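Local coordinates for DMATS type aromatic prenyltransferase (Micromonospora olivasterospora, PDB 6ZRY), which probably transfers a dimethylallyl group to the indole ring of tryptophan, at its 6-position, as a DMATS-type aromatic prenyltransferase of the ABBA-barrel fold, at residues 278-283 / 288-293. Residues are numbered along the deposited sequence; the frame is centred on the assembly and turned at random.
Sequences VPIRSY and QEARDR. With TRP (tryptophan), chain C.
In the turn that leads from barrel strand 273-278 into outer helix 287-300, Ile280 and Tyr283 meet Ala290 and Arg293 on the helix. Ile280 points CG1 straight away from its own backbone N (chi1 -175°), and the chain, extended on to CD1, reaches the helix: Ile280 CG1 lies 4.2 Å from Ala290 CB, and Ile280 CD1 comes 4.0 Å from Arg293 CB. Ile280 and Arg293 run past each other in opposite directions, the arginine's aliphatic chain continuing toward the backbone of Tyr283. There Arg293 NH1 donates to Tyr283 O at 2.9 Å, a bent bond (134°) whose donor stands above the carbonyl plane, while NH2 adds a weak bond to the same oxygen. Arg293 NH1 also bonds Ala246 O on helix 236-247, and Arg293 NH2 makes a salt bridge with Glu289 OE2 at 2.9 Å, one helical turn back, though its hydrogen bond is weak; the guanidinium thus ties the turn to two helices. A leucine in this arginine's place would probably leave Tyr283 O and Ala246 O without this donor and the Glu289 carboxylate without its cationic mate. Tyr283 sends its ring away from the helix, to Phe253 edge-to-face and through OH to Arg256 O. On the barrel side of the same 3-10 turn, Arg281 NH2 donates to OXT of the bound tryptophan at 3.0 Å, nearly straight (162°), with Asp56 and Ala328 O holding its other nitrogens. Antiparallel strands 258-265 and 273-278, then a 3-10 turn bearing a substrate-binding arginine and an outer helix, form a beta-beta-alpha part of the ABBA barrel of aromatic prenyltransferases.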
loop_
_atom_site.group_PDB
_atom_site.type_symbol
_atom_site.label_atom_id
_atom_site.label_comp_id
_atom_site.label_asym_id
_atom_site.label_seq_id
_atom_site.Cartn_x
_atom_site.Cartn_y
_atom_site.Cartn_z
ATOM N N VAL A 278 -1.742 -6.826 8.020
ATOM C CA VAL A 278 -2.972 -7.109 8.768
ATOM C C VAL A 278 -3.875 -5.884 8.680
ATOM O O VAL A 278 -3.496 -4.796 9.159
ATOM C CB VAL A 278 -2.674 -7.471 10.231
ATOM C CG1 VAL A 278 -3.945 -7.738 11.006
ATOM C CG2 VAL A 278 -1.718 -8.657 10.326
ATOM N N PRO A 279 -5.123 -6.047 8.188
ATOM C CA PRO A 279 -6.107 -4.955 8.171
ATOM C C PRO A 279 -6.758 -4.856 9.555
ATOM O O PRO A 279 -7.942 -5.215 9.746
ATOM C CB PRO A 279 -7.056 -5.398 7.076
ATOM C CG PRO A 279 -7.085 -6.910 7.238
ATOM C CD PRO A 279 -5.671 -7.282 7.597
ATOM N N ILE A 280 -5.971 -4.311 10.471
ATOM C CA ILE A 280 -6.239 -4.290 11.932
ATOM C C ILE A 280 -7.577 -3.629 12.216
ATOM O O ILE A 280 -8.234 -4.056 13.155
ATOM C CB ILE A 280 -5.073 -3.636 12.670
ATOM C CG1 ILE A 280 -5.289 -3.710 14.189
ATOM C CG2 ILE A 280 -4.825 -2.224 12.191
ATOM C CD1 ILE A 280 -4.056 -3.552 14.983
ATOM N N ARG A 281 -8.013 -2.661 11.390
ATOM C CA ARG A 281 -9.305 -1.948 11.574
ATOM C C ARG A 281 -10.465 -2.942 11.620
ATOM O O ARG A 281 -11.517 -2.604 12.207
ATOM C CB ARG A 281 -9.560 -0.943 10.450
ATOM C CG ARG A 281 -9.767 -1.570 9.066
ATOM C CD ARG A 281 -9.841 -0.430 8.078
ATOM N NE ARG A 281 -10.140 -0.735 6.705
ATOM C CZ ARG A 281 -9.319 -1.304 5.824
ATOM N NH1 ARG A 281 -8.122 -1.735 6.160
ATOM N NH2 ARG A 281 -9.717 -1.437 4.565
ATOM N N SER A 282 -10.310 -4.113 11.032
ATOM C CA SER A 282 -11.389 -5.142 10.943
ATOM C C SER A 282 -11.444 -5.989 12.233
ATOM O O SER A 282 -12.418 -6.710 12.406
ATOM C CB SER A 282 -11.178 -5.994 9.721
ATOM O OG SER A 282 -12.262 -6.866 9.481
ATOM N N TYR A 283 -10.449 -5.890 13.113
ATOM C CA TYR A 283 -10.241 -6.843 14.235
ATOM C C TYR A 283 -10.140 -6.120 15.573
ATOM O O TYR A 283 -9.678 -6.741 16.523
ATOM C CB TYR A 283 -9.028 -7.718 13.897
ATOM C CG TYR A 283 -9.262 -8.513 12.638
ATOM C CD1 TYR A 283 -10.093 -9.620 12.648
ATOM C CD2 TYR A 283 -8.755 -8.093 11.408
ATOM C CE1 TYR A 283 -10.349 -10.351 11.499
ATOM C CE2 TYR A 283 -9.009 -8.806 10.244
ATOM C CZ TYR A 283 -9.816 -9.935 10.284
ATOM O OH TYR A 283 -10.083 -10.638 9.137
ATOM N N GLN A 288 -8.239 3.277 19.580
ATOM C CA GLN A 288 -7.468 3.181 20.842
ATOM C C GLN A 288 -6.955 1.753 20.950
ATOM O O GLN A 288 -5.735 1.564 21.177
ATOM C CB GLN A 288 -8.278 3.543 22.070
ATOM C CG GLN A 288 -7.433 3.562 23.345
ATOM C CD GLN A 288 -6.373 4.623 23.330
ATOM O OE1 GLN A 288 -6.659 5.823 23.311
ATOM N NE2 GLN A 288 -5.123 4.205 23.286
ATOM N N GLU A 289 -7.823 0.785 20.742
ATOM C CA GLU A 289 -7.390 -0.632 20.782
ATOM C C GLU A 289 -6.353 -0.888 19.681
ATOM O O GLU A 289 -5.307 -1.566 19.965
ATOM C CB GLU A 289 -8.547 -1.595 20.650
ATOM C CG GLU A 289 -8.080 -3.019 20.904
ATOM C CD GLU A 289 -9.128 -4.100 20.840
ATOM O OE1 GLU A 289 -10.127 -3.901 20.166
ATOM O OE2 GLU A 289 -8.921 -5.153 21.516
ATOM N N ALA A 290 -6.577 -0.389 18.464
ATOM C CA ALA A 290 -5.604 -0.614 17.382
ATOM C C ALA A 290 -4.278 0.038 17.788
ATOM O O ALA A 290 -3.248 -0.560 17.580
ATOM C CB ALA A 290 -6.089 -0.057 16.018
ATOM N N ARG A 291 -4.316 1.248 18.327
ATOM C CA ARG A 291 -3.056 1.975 18.667
ATOM C C ARG A 291 -2.302 1.139 19.718
ATOM O O ARG A 291 -1.094 1.026 19.620
ATOM C CB ARG A 291 -3.332 3.405 19.149
ATOM C CG ARG A 291 -2.080 4.100 19.674
ATOM C CD ARG A 291 -1.863 3.856 21.162
ATOM N NE ARG A 291 -0.572 4.320 21.629
ATOM C CZ ARG A 291 0.047 3.890 22.733
ATOM N NH1 ARG A 291 -0.493 2.951 23.488
ATOM N NH2 ARG A 291 1.225 4.392 23.060
ATOM N N ASP A 292 -3.029 0.602 20.686
ATOM C CA ASP A 292 -2.444 -0.203 21.799
ATOM C C ASP A 292 -1.766 -1.452 21.241
ATOM O O ASP A 292 -0.683 -1.769 21.731
ATOM C CB ASP A 292 -3.488 -0.472 22.877
ATOM C CG ASP A 292 -3.880 0.792 23.643
ATOM O OD1 ASP A 292 -3.130 1.831 23.545
ATOM O OD2 ASP A 292 -4.898 0.757 24.321
ATOM N N ARG A 293 -2.352 -2.117 20.246
ATOM C CA ARG A 293 -1.760 -3.328 19.651
ATOM C C ARG A 293 -0.511 -2.957 18.884
ATOM O O ARG A 293 0.480 -3.659 18.989
ATOM C CB ARG A 293 -2.751 -4.033 18.738
ATOM C CG ARG A 293 -3.966 -4.548 19.467
ATOM C CD ARG A 293 -4.742 -5.492 18.613
ATOM N NE ARG A 293 -5.964 -5.935 19.251
ATOM C CZ ARG A 293 -6.972 -6.541 18.616
ATOM N NH1 ARG A 293 -6.928 -6.761 17.308
ATOM N NH2 ARG A 293 -8.064 -6.842 19.280
HETATM N N TRP C . -8.045 0.239 1.019
HETATM C CA TRP C . -7.682 -0.975 0.206
HETATM C C TRP C . -7.743 -2.220 1.093
HETATM O O TRP C . -7.711 -3.348 0.566
HETATM C CB TRP C . -6.302 -0.814 -0.458
HETATM C CG TRP C . -5.155 -0.677 0.494
HETATM C CD1 TRP C . -4.724 0.466 1.113
HETATM C CD2 TRP C . -4.270 -1.726 0.932
HETATM N NE1 TRP C . -3.641 0.193 1.909
HETATM C CE2 TRP C . -3.330 -1.136 1.810
HETATM C CE3 TRP C . -4.168 -3.098 0.658
HETATM C CZ2 TRP C . -2.322 -1.877 2.431
HETATM C CZ3 TRP C . -3.169 -3.826 1.271
HETATM C CH2 TRP C . -2.257 -3.220 2.138
HETATM O OXT TRP C . -7.834 -2.115 2.337
#